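Local structure of gamma-glutamyl phosphate reductase (Thermotoga maritima, 1O20) at residues E106-W111 with R121-I126; R61-K66 with L163-A168; F283-V288 with E306-V311; T234-C239 with Y346-S351. The protein probably catalyses the NADPH-dependent reduction of L-glutamyl 5-phosphate to the 5-semialdehyde of glutamate, the second step from glutamate toward proline. All coordinates share one frame; numbering follows the deposited sequence.

Contact 1 (E106-W111 with R121-I126); sequences EVIDSW and RVRVPI
R121 holds D109 through both backbone and side chain. Its backbone N donates to D109 O at 2.9 Å, while the guanidinium comes at the carboxylate side-on: R121 NE meets D109 OD1 at 2.9 Å and R121 NH2 meets D109 OD2 at 2.8 Å, one nitrogen to each oxygen and both on syn lone pairs. The bend of the arginine chain at chi3 (-90°) turns the head alongside the acid; the two planes are 25° apart. R121 O faces the same neighbouring strand and accepts from I108 N at 2.8 Å. At V122 the chains come closest. It forms an antiparallel, non-hydrogen-bonded pair with V107, V107 CG2 lying 4.3 Å from V122 CG2, and V122 CA makes a C-H contact with E106 O. This is the hairpin of strands 107-112 and 118-125, which strand 413-420 completes as a three-stranded antiparallel sheet reaching out from the body of the protein; in the aldehyde dehydrogenase fold such an arm commonly serves subunit association. R123 N adds a nearly straight bond to E106 O, 3.0 Å. Its extended side chain brings R123 NE to 3.2 Å from E106 OE1, on the anti lone pair, with carboxylate and guanidinium planes turned 63° apart. CG1 of I108 lies over one face of this same guanidinium, toward its rim, and Y415 touches I108 from the third strand.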
loop_
_atom_site.group_PDB
_atom_site.type_symbol
_atom_site.label_atom_id
_atom_site.label_comp_id
_atom_site.label_asym_id
_atom_site.label_seq_id
_atom_site.Cartn_x
_atom_site.Cartn_y
_atom_site.Cartn_z
ATOM N N GLU A 106 10.132 20.897 2.487
ATOM C CA GLU A 106 11.010 20.759 1.320
ATOM C C GLU A 106 10.524 21.700 0.219
ATOM O O GLU A 106 9.315 21.819 -0.030
ATOM C CB GLU A 106 11.014 19.345 0.720
ATOM C CG GLU A 106 11.658 18.315 1.625
ATOM C CD GLU A 106 11.754 16.929 1.007
ATOM O OE1 GLU A 106 11.016 16.581 0.040
ATOM O OE2 GLU A 106 12.586 16.175 1.536
ATOM N N VAL A 107 11.460 22.332 -0.457
ATOM C CA VAL A 107 11.099 23.117 -1.617
ATOM C C VAL A 107 11.067 22.183 -2.816
ATOM O O VAL A 107 12.067 21.518 -3.132
ATOM C CB VAL A 107 12.077 24.276 -1.845
ATOM C CG1 VAL A 107 11.866 24.914 -3.190
ATOM C CG2 VAL A 107 11.892 25.284 -0.751
ATOM N N ILE A 108 9.921 22.134 -3.485
ATOM C CA ILE A 108 9.833 21.405 -4.763
ATOM C C ILE A 108 10.629 22.176 -5.817
ATOM O O ILE A 108 11.467 21.620 -6.522
ATOM C CB ILE A 108 8.370 21.197 -5.181
ATOM C CG1 ILE A 108 7.686 20.257 -4.190
ATOM C CG2 ILE A 108 8.227 20.585 -6.611
ATOM C CD1 ILE A 108 6.183 20.410 -4.158
ATOM N N ASP A 109 10.331 23.460 -5.933
ATOM C CA ASP A 109 11.112 24.317 -6.780
ATOM C C ASP A 109 10.918 25.741 -6.341
ATOM O O ASP A 109 10.034 26.043 -5.545
ATOM C CB ASP A 109 10.746 24.115 -8.277
ATOM C CG ASP A 109 9.254 24.136 -8.534
ATOM O OD1 ASP A 109 8.441 24.540 -7.658
ATOM O OD2 ASP A 109 8.799 23.740 -9.615
ATOM N N SER A 110 11.799 26.608 -6.807
ATOM C CA SER A 110 11.684 28.042 -6.503
ATOM C C SER A 110 12.525 28.845 -7.448
ATOM O O SER A 110 13.637 28.424 -7.812
ATOM C CB SER A 110 12.169 28.340 -5.086
ATOM O OG SER A 110 12.057 29.737 -4.812
ATOM N N TRP A 111 12.010 29.995 -7.835
ATOM C CA TRP A 111 12.700 30.842 -8.787
ATOM C C TRP A 111 12.366 32.292 -8.523
ATOM O O TRP A 111 11.465 32.601 -7.739
ATOM C CB TRP A 111 12.287 30.433 -10.228
ATOM C CG TRP A 111 10.804 30.578 -10.455
ATOM C CD1 TRP A 111 10.165 31.649 -11.016
ATOM C CD2 TRP A 111 9.772 29.665 -10.055
ATOM N NE1 TRP A 111 8.803 31.447 -11.004
ATOM C CE2 TRP A 111 8.536 30.228 -10.440
ATOM C CE3 TRP A 111 9.760 28.423 -9.405
ATOM C CZ2 TRP A 111 7.304 29.576 -10.216
ATOM C CZ3 TRP A 111 8.555 27.792 -9.189
ATOM C CH2 TRP A 111 7.341 28.362 -9.584
ATOM N N ARG A 121 7.450 26.592 -4.311
ATOM C CA ARG A 121 6.479 25.612 -3.955
ATOM C C ARG A 121 7.106 24.822 -2.856
ATOM O O ARG A 121 8.217 24.282 -3.031
ATOM C CB ARG A 121 6.187 24.686 -5.124
ATOM C CG ARG A 121 5.216 25.215 -6.059
ATOM C CD ARG A 121 4.738 24.151 -7.009
ATOM N NE ARG A 121 5.578 24.133 -8.175
ATOM C CZ ARG A 121 5.226 23.651 -9.351
ATOM N NH1 ARG A 121 4.022 23.116 -9.542
ATOM N NH2 ARG A 121 6.106 23.700 -10.346
ATOM N N VAL A 122 6.385 24.743 -1.744
ATOM C CA VAL A 122 6.897 24.180 -0.504
ATOM C C VAL A 122 5.885 23.125 0.016
ATOM O O VAL A 122 4.695 23.390 0.085
ATOM C CB VAL A 122 7.059 25.277 0.569
ATOM C CG1 VAL A 122 7.697 24.694 1.811
ATOM C CG2 VAL A 122 7.877 26.527 0.035
ATOM N N ARG A 123 6.387 21.964 0.403
ATOM C CA ARG A 123 5.586 20.860 0.912
ATOM C C ARG A 123 5.089 21.129 2.322
ATOM O O ARG A 123 5.853 21.595 3.183
ATOM C CB ARG A 123 6.430 19.572 0.986
ATOM C CG ARG A 123 6.903 19.042 -0.361
ATOM C CD ARG A 123 7.361 17.552 -0.336
ATOM N NE ARG A 123 8.290 17.263 -1.429
ATOM C CZ ARG A 123 7.931 17.042 -2.690
ATOM N NH1 ARG A 123 6.667 16.981 -3.011
ATOM N NH2 ARG A 123 8.861 16.818 -3.635
ATOM N N VAL A 124 3.819 20.827 2.528
ATOM C CA VAL A 124 3.125 20.938 3.802
ATOM C C VAL A 124 2.275 19.674 4.004
ATOM O O VAL A 124 1.969 18.967 3.062
ATOM C CB VAL A 124 2.225 22.224 3.856
ATOM C CG1 VAL A 124 3.098 23.494 3.626
ATOM C CG2 VAL A 124 1.140 22.184 2.835
ATOM N N PRO A 125 1.924 19.375 5.238
ATOM C CA PRO A 125 1.079 18.210 5.524
ATOM C C PRO A 125 -0.245 18.259 4.820
ATOM O O PRO A 125 -0.831 19.327 4.611
ATOM C CB PRO A 125 0.889 18.273 7.059
ATOM C CG PRO A 125 1.997 19.138 7.547
ATOM C CD PRO A 125 2.316 20.091 6.453
ATOM N N ILE A 126 -0.737 17.085 4.440
ATOM C CA ILE A 126 -2.080 16.989 3.847
ATOM C C ILE A 126 -3.231 17.322 4.797
ATOM O O ILE A 126 -4.230 17.928 4.368
ATOM C CB ILE A 126 -2.277 15.675 3.061
ATOM C CG1 ILE A 126 -3.604 15.708 2.327
ATOM C CG2 ILE A 126 -2.248 14.445 3.964
ATOM C CD1 ILE A 126 -3.682 14.626 1.250
#

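Contact 2 (R61-K66 with L163-A168); sequences RIDVEK and LNSNKA
D63 points its carboxylate at the first turn of helix 163-177, and each oxygen takes two donors, OD1 from N164 and OD2 from S165. OD1 of D63 accepts from N164 ND2 at 2.6 Å, nearly straight and in the amide plane, and from N164 N at 3.2 Å on the syn lone pair. D63 OD2 takes S165 N at 2.8 Å and S165 OG at 2.7 Å, both from the same face of the carboxylate plane. S165 OG in turn accepts from N60. The acid thus answers two backbone N-H groups of the helix start, a setting likely to stabilise its negative charge. Segments 61-66 and 163-168 run antiparallel (169°), their axes 8.4 Å apart at closest; the first lies against the crossover helix that links parallel strands 154-157 and 187-189, in the Rossmann-like half of an aldehyde dehydrogenase fold, where these enzymes bind the nicotinamide cofactor. An alanine at D63 would remove all four acceptor bonds and would probably leave the backbone N-H of N164 and S165 without their mate and the N164 amide freer to turn. CG2 of I62 touches N164 ND2 at 3.7 Å. The other proton of that amide nitrogen goes to a water at 3.0 Å, which K66 NZ reaches only weakly.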
loop_
_atom_site.group_PDB
_atom_site.type_symbol
_atom_site.label_atom_id
_atom_site.label_comp_id
_atom_site.label_asym_id
_atom_site.label_seq_id
_atom_site.Cartn_x
_atom_site.Cartn_y
_atom_site.Cartn_z
ATOM N N ARG A 61 -4.457 -11.378 23.823
ATOM C CA ARG A 61 -4.834 -12.750 24.209
ATOM C C ARG A 61 -6.356 -12.840 24.179
ATOM O O ARG A 61 -6.893 -13.872 23.775
ATOM C CB ARG A 61 -4.353 -13.072 25.595
ATOM C CG ARG A 61 -4.716 -14.469 26.133
ATOM C CD ARG A 61 -4.517 -14.563 27.641
ATOM N NE ARG A 61 -5.490 -13.699 28.318
ATOM C CZ ARG A 61 -6.683 -14.095 28.756
ATOM N NH1 ARG A 61 -7.057 -15.376 28.629
ATOM N NH2 ARG A 61 -7.501 -13.214 29.345
ATOM N N ILE A 62 -7.046 -11.750 24.565
ATOM C CA ILE A 62 -8.502 -11.737 24.515
ATOM C C ILE A 62 -9.011 -11.783 23.085
ATOM O O ILE A 62 -9.846 -12.608 22.775
ATOM C CB ILE A 62 -9.082 -10.538 25.272
ATOM C CG1 ILE A 62 -8.820 -10.711 26.782
ATOM C CG2 ILE A 62 -10.573 -10.382 24.966
ATOM C CD1 ILE A 62 -9.049 -9.419 27.564
ATOM N N ASP A 63 -8.484 -10.930 22.206
ATOM C CA ASP A 63 -8.871 -10.945 20.802
ATOM C C ASP A 63 -8.676 -12.344 20.153
ATOM O O ASP A 63 -9.553 -12.862 19.414
ATOM C CB ASP A 63 -8.058 -9.922 20.017
ATOM C CG ASP A 63 -8.410 -8.482 20.355
ATOM O OD1 ASP A 63 -9.500 -8.212 20.915
ATOM O OD2 ASP A 63 -7.615 -7.537 20.097
ATOM N N VAL A 64 -7.513 -12.935 20.406
ATOM C CA VAL A 64 -7.157 -14.240 19.847
ATOM C C VAL A 64 -8.088 -15.344 20.370
ATOM O O VAL A 64 -8.547 -16.168 19.584
ATOM C CB VAL A 64 -5.662 -14.603 20.127
ATOM C CG1 VAL A 64 -5.394 -16.090 19.904
ATOM C CG2 VAL A 64 -4.737 -13.745 19.216
ATOM N N GLU A 65 -8.390 -15.350 21.661
ATOM C CA GLU A 65 -9.242 -16.426 22.236
ATOM C C GLU A 65 -10.665 -16.233 21.715
ATOM O O GLU A 65 -11.342 -17.199 21.466
ATOM C CB GLU A 65 -9.226 -16.461 23.775
ATOM N N LYS A 66 -11.079 -14.978 21.489
ATOM C CA LYS A 66 -12.405 -14.705 20.945
ATOM C C LYS A 66 -12.488 -15.192 19.503
ATOM O O LYS A 66 -13.482 -15.769 19.117
ATOM C CB LYS A 66 -12.780 -13.209 21.035
ATOM C CG LYS A 66 -13.528 -12.799 22.308
ATOM C CD LYS A 66 -13.929 -11.286 22.251
ATOM C CE LYS A 66 -15.253 -10.970 22.976
ATOM N NZ LYS A 66 -15.937 -9.705 22.454
ATOM N N LEU A 163 -9.983 -5.130 18.396
ATOM C CA LEU A 163 -10.376 -4.002 19.225
ATOM C C LEU A 163 -9.619 -3.900 20.540
ATOM O O LEU A 163 -9.198 -2.821 20.926
ATOM C CB LEU A 163 -11.874 -4.061 19.521
ATOM C CG LEU A 163 -12.384 -2.934 20.422
ATOM C CD1 LEU A 163 -12.176 -1.585 19.740
ATOM C CD2 LEU A 163 -13.842 -3.172 20.743
ATOM N N ASN A 164 -9.468 -4.998 21.263
ATOM C CA ASN A 164 -8.743 -4.903 22.533
ATOM C C ASN A 164 -7.265 -4.567 22.299
ATOM O O ASN A 164 -6.703 -3.720 22.993
ATOM C CB ASN A 164 -8.881 -6.183 23.350
ATOM C CG ASN A 164 -10.342 -6.525 23.661
ATOM O OD1 ASN A 164 -10.895 -6.021 24.590
ATOM N ND2 ASN A 164 -10.957 -7.357 22.827
ATOM N N SER A 165 -6.668 -5.213 21.303
ATOM C CA SER A 165 -5.274 -4.996 20.956
ATOM C C SER A 165 -5.068 -3.529 20.589
ATOM O O SER A 165 -4.131 -2.865 21.065
ATOM C CB SER A 165 -4.870 -5.890 19.786
ATOM O OG SER A 165 -4.945 -7.270 20.145
ATOM N N ASN A 166 -5.951 -3.013 19.742
ATOM C CA ASN A 166 -5.793 -1.667 19.245
ATOM C C ASN A 166 -6.003 -0.622 20.319
ATOM O O ASN A 166 -5.304 0.400 20.326
ATOM C CB ASN A 166 -6.683 -1.409 18.039
ATOM C CG ASN A 166 -6.215 -2.159 16.793
ATOM O OD1 ASN A 166 -5.031 -2.493 16.658
ATOM N ND2 ASN A 166 -7.134 -2.408 15.881
ATOM N N LYS A 167 -6.901 -0.880 21.243
ATOM C CA LYS A 167 -7.047 0.028 22.369
ATOM C C LYS A 167 -5.767 0.145 23.158
ATOM O O LYS A 167 -5.374 1.238 23.504
ATOM C CB LYS A 167 -8.106 -0.440 23.344
ATOM C CG LYS A 167 -9.504 -0.052 22.997
ATOM C CD LYS A 167 -10.426 -0.368 24.176
ATOM C CE LYS A 167 -11.684 -1.064 23.747
ATOM N NZ LYS A 167 -12.451 -1.522 24.947
ATOM N N ALA A 168 -5.186 -1.004 23.513
ATOM C CA ALA A 168 -3.990 -1.030 24.301
ATOM C C ALA A 168 -2.821 -0.353 23.576
ATOM O O ALA A 168 -2.037 0.364 24.204
ATOM C CB ALA A 168 -3.630 -2.485 24.668
HETATM O O HOH W 1 -13.565 -7.839 24.173
#

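Contact 3 (F283-V288 with E306-V311); sequences FLPVIV and EIVPDV
Apolar contact carries the whole meeting of L284, P285 and V288 with I307, V308 and V311. I307 sits on the first two with separate branches: its CD1 meets L284 CD1 at 4.0 Å, the two side chains crossing at about a right angle, while its CG2 lies 4.0 Å from P285 CD. V308 likewise uses both its methyls. Because its CG1 stands anti to the backbone N (chi1 -170°) and its CG2 beside that N, the two methyls part, CG2 going to L284 CB at 4.0 Å and CG1 to V288 CG1 at 4.1 Å. V288 and V308 slide past one another in opposite directions, and V288 CG1 also reaches V311 CG1 at 4.3 Å. Helix 277-293 is the crossover between parallel strands 270-276 and 297-300 in the seven-stranded sheet of the second domain; helix 302-307 and the turn after it then lead into edge strand 312-313. L284 and V288 are therefore held between two layers, touching I330 of strand 327-333 as well as the turn. The backbone bonds here are local. V311 N donates to V308 O at 3.2 Å, closing a type I turn, and V288 N reaches L284 O within the helix, which is kinked at P285. At the exposed turn D310 forms a salt bridge to R292, farther along helix 277-293.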
loop_
_atom_site.group_PDB
_atom_site.type_symbol
_atom_site.label_atom_id
_atom_site.label_comp_id
_atom_site.label_asym_id
_atom_site.label_seq_id
_atom_site.Cartn_x
_atom_site.Cartn_y
_atom_site.Cartn_z
ATOM N N PHE A 283 9.122 -23.178 -24.426
ATOM C CA PHE A 283 9.171 -22.568 -23.103
ATOM C C PHE A 283 8.018 -23.058 -22.232
ATOM O O PHE A 283 8.220 -23.305 -21.044
ATOM C CB PHE A 283 9.140 -21.014 -23.210
ATOM C CG PHE A 283 9.307 -20.318 -21.884
ATOM C CD1 PHE A 283 10.466 -20.472 -21.165
ATOM C CD2 PHE A 283 8.276 -19.565 -21.325
ATOM C CE1 PHE A 283 10.610 -19.904 -19.927
ATOM C CE2 PHE A 283 8.413 -19.016 -20.077
ATOM C CZ PHE A 283 9.591 -19.182 -19.379
ATOM N N LEU A 284 6.825 -23.250 -22.805
ATOM C CA LEU A 284 5.662 -23.612 -21.964
ATOM C C LEU A 284 5.865 -24.900 -21.179
ATOM O O LEU A 284 5.517 -24.938 -19.987
ATOM C CB LEU A 284 4.347 -23.663 -22.722
ATOM C CG LEU A 284 3.782 -22.293 -23.119
ATOM C CD1 LEU A 284 2.620 -22.475 -24.055
ATOM C CD2 LEU A 284 3.362 -21.474 -21.899
ATOM N N PRO A 285 6.402 -25.951 -21.805
ATOM C CA PRO A 285 6.632 -27.197 -21.040
ATOM C C PRO A 285 7.557 -26.981 -19.857
ATOM O O PRO A 285 7.340 -27.564 -18.800
ATOM C CB PRO A 285 7.192 -28.184 -22.098
ATOM C CG PRO A 285 6.669 -27.675 -23.371
ATOM C CD PRO A 285 6.674 -26.139 -23.244
ATOM N N VAL A 286 8.536 -26.102 -20.030
ATOM C CA VAL A 286 9.494 -25.807 -18.970
ATOM C C VAL A 286 8.887 -25.017 -17.827
ATOM O O VAL A 286 9.007 -25.420 -16.686
ATOM C CB VAL A 286 10.726 -25.102 -19.525
ATOM C CG1 VAL A 286 11.711 -24.750 -18.376
ATOM C CG2 VAL A 286 11.411 -26.020 -20.529
ATOM N N ILE A 287 8.223 -23.905 -18.140
ATOM C CA ILE A 287 7.694 -23.047 -17.100
ATOM C C ILE A 287 6.531 -23.703 -16.370
ATOM O O ILE A 287 6.392 -23.524 -15.170
ATOM C CB ILE A 287 7.331 -21.629 -17.651
ATOM C CG1 ILE A 287 7.039 -20.666 -16.498
ATOM C CG2 ILE A 287 6.169 -21.689 -18.612
ATOM C CD1 ILE A 287 8.255 -20.428 -15.562
ATOM N N VAL A 288 5.714 -24.458 -17.083
ATOM C CA VAL A 288 4.598 -25.165 -16.465
ATOM C C VAL A 288 5.145 -26.230 -15.473
ATOM O O VAL A 288 4.680 -26.303 -14.339
ATOM C CB VAL A 288 3.627 -25.766 -17.516
ATOM C CG1 VAL A 288 2.556 -26.661 -16.862
ATOM C CG2 VAL A 288 2.948 -24.686 -18.279
ATOM N N GLU A 306 -2.924 -26.771 -26.381
ATOM C CA GLU A 306 -2.351 -27.547 -27.516
ATOM C C GLU A 306 -0.931 -28.019 -27.193
ATOM O O GLU A 306 -0.554 -29.127 -27.521
ATOM C CB GLU A 306 -2.321 -26.772 -28.832
ATOM C CG GLU A 306 -3.683 -26.604 -29.463
ATOM C CD GLU A 306 -3.759 -25.530 -30.557
ATOM O OE1 GLU A 306 -2.723 -24.881 -30.876
ATOM O OE2 GLU A 306 -4.893 -25.360 -31.097
ATOM N N ILE A 307 -0.159 -27.167 -26.553
ATOM C CA ILE A 307 1.215 -27.471 -26.226
ATOM C C ILE A 307 1.397 -28.291 -24.934
ATOM O O ILE A 307 2.213 -29.180 -24.919
ATOM C CB ILE A 307 2.032 -26.162 -26.206
ATOM C CG1 ILE A 307 2.155 -25.596 -27.630
ATOM C CG2 ILE A 307 3.439 -26.388 -25.626
ATOM C CD1 ILE A 307 2.472 -24.093 -27.720
ATOM N N VAL A 308 0.664 -27.976 -23.866
ATOM C CA VAL A 308 0.738 -28.705 -22.595
ATOM C C VAL A 308 -0.679 -29.189 -22.244
ATOM O O VAL A 308 -1.458 -28.459 -21.609
ATOM C CB VAL A 308 1.301 -27.854 -21.441
ATOM C CG1 VAL A 308 1.570 -28.731 -20.230
ATOM C CG2 VAL A 308 2.613 -27.161 -21.841
ATOM N N PRO A 309 -1.024 -30.396 -22.694
ATOM C CA PRO A 309 -2.431 -30.836 -22.797
ATOM C C PRO A 309 -3.151 -31.056 -21.484
ATOM O O PRO A 309 -4.389 -31.113 -21.445
ATOM C CB PRO A 309 -2.332 -32.133 -23.604
ATOM C CG PRO A 309 -0.962 -32.688 -23.228
ATOM C CD PRO A 309 -0.094 -31.436 -23.149
ATOM N N ASP A 310 -2.418 -31.139 -20.390
ATOM C CA ASP A 310 -3.100 -31.273 -19.114
ATOM C C ASP A 310 -3.424 -29.973 -18.363
ATOM O O ASP A 310 -3.949 -30.052 -17.251
ATOM C CB ASP A 310 -2.342 -32.238 -18.191
ATOM C CG ASP A 310 -0.970 -31.755 -17.842
ATOM O OD1 ASP A 310 -0.468 -30.831 -18.519
ATOM O OD2 ASP A 310 -0.300 -32.236 -16.905
ATOM N N VAL A 311 -3.094 -28.797 -18.904
ATOM C CA VAL A 311 -3.432 -27.578 -18.148
ATOM C C VAL A 311 -4.947 -27.440 -18.039
ATOM O O VAL A 311 -5.708 -27.839 -18.930
ATOM C CB VAL A 311 -2.803 -26.261 -18.673
ATOM C CG1 VAL A 311 -1.285 -26.381 -18.767
ATOM C CG2 VAL A 311 -3.400 -25.850 -20.010
#

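Contact 4 (T234-C239 with Y346-S351); sequences TGVGNC and YSTGHS
T348 OG1 donates to V236 O from well above the carbonyl plane (60° out of it) instead of along a lone pair; the 2.5 Å separation is short, perhaps partly from coordinate error. The two loops so joined lead into neighbouring parallel strands, 239-243 and 351-355, of the seven-stranded sheet in the aldehyde dehydrogenase fold. The same T348 hydroxyl accepts from N238 N at 3.0 Å, since chi1 of 54° sets OG1 between the backbone N and the carbonyl carbon and sends CG2 toward V236 CG1 and N238 CB. A valine at T348 would lack the hydroxyl and would probably leave N238 N without its acceptor and V236 O without its side-chain donor. A water donates to both V236 O and T348 O, whereas the buried N of T348 has no partner in the model. N238, centre of an inverse gamma turn, sends ND2 to Y346 O at 2.9 Å; outside the loops ND2 also serves W319 O, and OD1 accepts from K272. S347 OG takes the N-H of G349 in an ST turn and bonds E352. The ring of H350 has the carbonyl oxygens of G235 and V236 near its edge and G237 CA close by, where a side chain would crowd CD2. ND1 of H350 shares a bond with S351 OG, which also pairs with T383. Beside them, C239 SG lies obliquely to the H350 ring, 4.6 Å from its centroid, and 3.6 Å from S351 CB.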
loop_
_atom_site.group_PDB
_atom_site.type_symbol
_atom_site.label_atom_id
_atom_site.label_comp_id
_atom_site.label_asym_id
_atom_site.label_seq_id
_atom_site.Cartn_x
_atom_site.Cartn_y
_atom_site.Cartn_z
ATOM N N THR A 234 -5.726 1.641 -2.517
ATOM C CA THR A 234 -4.739 0.590 -2.728
ATOM C C THR A 234 -5.417 -0.587 -3.374
ATOM O O THR A 234 -5.961 -1.463 -2.672
ATOM C CB THR A 234 -4.093 0.167 -1.380
ATOM O OG1 THR A 234 -5.092 -0.383 -0.492
ATOM C CG2 THR A 234 -3.514 1.399 -0.654
ATOM N N GLY A 235 -5.421 -0.601 -4.715
ATOM C CA GLY A 235 -6.320 -1.464 -5.457
ATOM C C GLY A 235 -5.790 -2.881 -5.701
ATOM O O GLY A 235 -4.697 -3.234 -5.260
ATOM N N VAL A 236 -6.627 -3.645 -6.407
ATOM C CA VAL A 236 -6.352 -5.003 -6.930
ATOM C C VAL A 236 -5.120 -5.076 -7.829
ATOM O O VAL A 236 -4.833 -4.147 -8.592
ATOM C CB VAL A 236 -7.527 -5.508 -7.810
ATOM C CG1 VAL A 236 -7.261 -6.966 -8.316
ATOM C CG2 VAL A 236 -8.845 -5.477 -7.046
ATOM N N GLY A 237 -4.402 -6.193 -7.743
ATOM C CA GLY A 237 -3.179 -6.381 -8.510
ATOM C C GLY A 237 -3.265 -7.633 -9.369
ATOM O O GLY A 237 -2.693 -8.670 -9.035
ATOM N N ASN A 238 -4.036 -7.526 -10.445
ATOM C CA ASN A 238 -4.029 -8.507 -11.526
ATOM C C ASN A 238 -2.815 -8.242 -12.392
ATOM O O ASN A 238 -2.906 -7.548 -13.397
ATOM C CB ASN A 238 -5.306 -8.407 -12.363
ATOM C CG ASN A 238 -5.458 -9.550 -13.326
ATOM O OD1 ASN A 238 -5.017 -10.687 -13.042
ATOM N ND2 ASN A 238 -6.105 -9.279 -14.480
ATOM N N CYS A 239 -1.687 -8.807 -12.005
ATOM C CA CYS A 239 -0.403 -8.438 -12.584
ATOM C C CYS A 239 0.028 -9.438 -13.649
ATOM O O CYS A 239 -0.098 -10.673 -13.437
ATOM C CB CYS A 239 0.642 -8.362 -11.486
ATOM S SG CYS A 239 0.231 -7.132 -10.231
ATOM N N TYR A 346 -7.087 -6.159 -19.411
ATOM C CA TYR A 346 -7.316 -6.900 -18.162
ATOM C C TYR A 346 -6.556 -6.412 -16.942
ATOM O O TYR A 346 -6.811 -6.872 -15.869
ATOM C CB TYR A 346 -7.059 -8.405 -18.396
ATOM C CG TYR A 346 -8.015 -9.044 -19.324
ATOM C CD1 TYR A 346 -7.622 -9.416 -20.616
ATOM C CD2 TYR A 346 -9.339 -9.291 -18.937
ATOM C CE1 TYR A 346 -8.498 -10.024 -21.467
ATOM C CE2 TYR A 346 -10.257 -9.894 -19.817
ATOM C CZ TYR A 346 -9.832 -10.261 -21.073
ATOM O OH TYR A 346 -10.701 -10.890 -21.963
ATOM N N SER A 347 -5.631 -5.469 -17.094
ATOM C CA SER A 347 -4.794 -4.992 -15.994
ATOM C C SER A 347 -5.660 -4.198 -15.033
ATOM O O SER A 347 -6.639 -3.601 -15.439
ATOM C CB SER A 347 -3.693 -4.079 -16.558
ATOM O OG SER A 347 -2.952 -3.359 -15.590
ATOM N N THR A 348 -5.308 -4.201 -13.754
ATOM C CA THR A 348 -5.931 -3.310 -12.787
ATOM C C THR A 348 -4.990 -2.170 -12.439
ATOM O O THR A 348 -5.192 -1.475 -11.454
ATOM C CB THR A 348 -6.306 -4.068 -11.539
ATOM O OG1 THR A 348 -5.164 -4.775 -10.999
ATOM C CG2 THR A 348 -7.366 -5.159 -11.867
ATOM N N GLY A 349 -3.919 -2.010 -13.212
ATOM C CA GLY A 349 -3.049 -0.862 -13.059
ATOM C C GLY A 349 -2.089 -0.946 -11.890
ATOM O O GLY A 349 -1.652 0.065 -11.373
ATOM N N HIS A 350 -1.734 -2.157 -11.481
ATOM C CA HIS A 350 -0.794 -2.329 -10.377
ATOM C C HIS A 350 0.630 -2.483 -10.900
ATOM O O HIS A 350 1.399 -1.515 -10.917
ATOM C CB HIS A 350 -1.230 -3.519 -9.500
ATOM C CG HIS A 350 -0.556 -3.587 -8.164
ATOM N ND1 HIS A 350 0.785 -3.855 -8.014
ATOM C CD2 HIS A 350 -1.052 -3.426 -6.907
ATOM C CE1 HIS A 350 1.088 -3.859 -6.726
ATOM N NE2 HIS A 350 -0.004 -3.587 -6.031
ATOM N N SER A 351 0.991 -3.721 -11.247
ATOM C CA SER A 351 2.306 -4.070 -11.695
ATOM C C SER A 351 2.231 -4.919 -12.987
ATOM O O SER A 351 1.436 -5.830 -13.090
ATOM C CB SER A 351 3.030 -4.838 -10.589
ATOM O OG SER A 351 3.107 -4.029 -9.444
HETATM O O HOH W 2 -6.169 -1.666 -8.857
HETATM O O HOH W 3 -1.817 -4.755 -12.712
#

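Contact 4 lies nearest the middle of the chain, about 12 Å from its centre, and half of its touching residues are buried. Contact 1 is a surface feature, with ion pairs strung along a hairpin. Contacts 2, 3 and 4 are partly buried; contact 2 joins two helices through a single carboxylate with four donors, and contact 3 sets a helix against a helix end and turn, methyl against methyl. The 7-stranded sheet is common to contacts 3 and 4, the former packing on its flank and the latter at the entry to two inner strands; their centres are about 26 Å apart. Contacts 1 and 3 lie on opposite sides of the chain's centre, about 54 Å apart between centres.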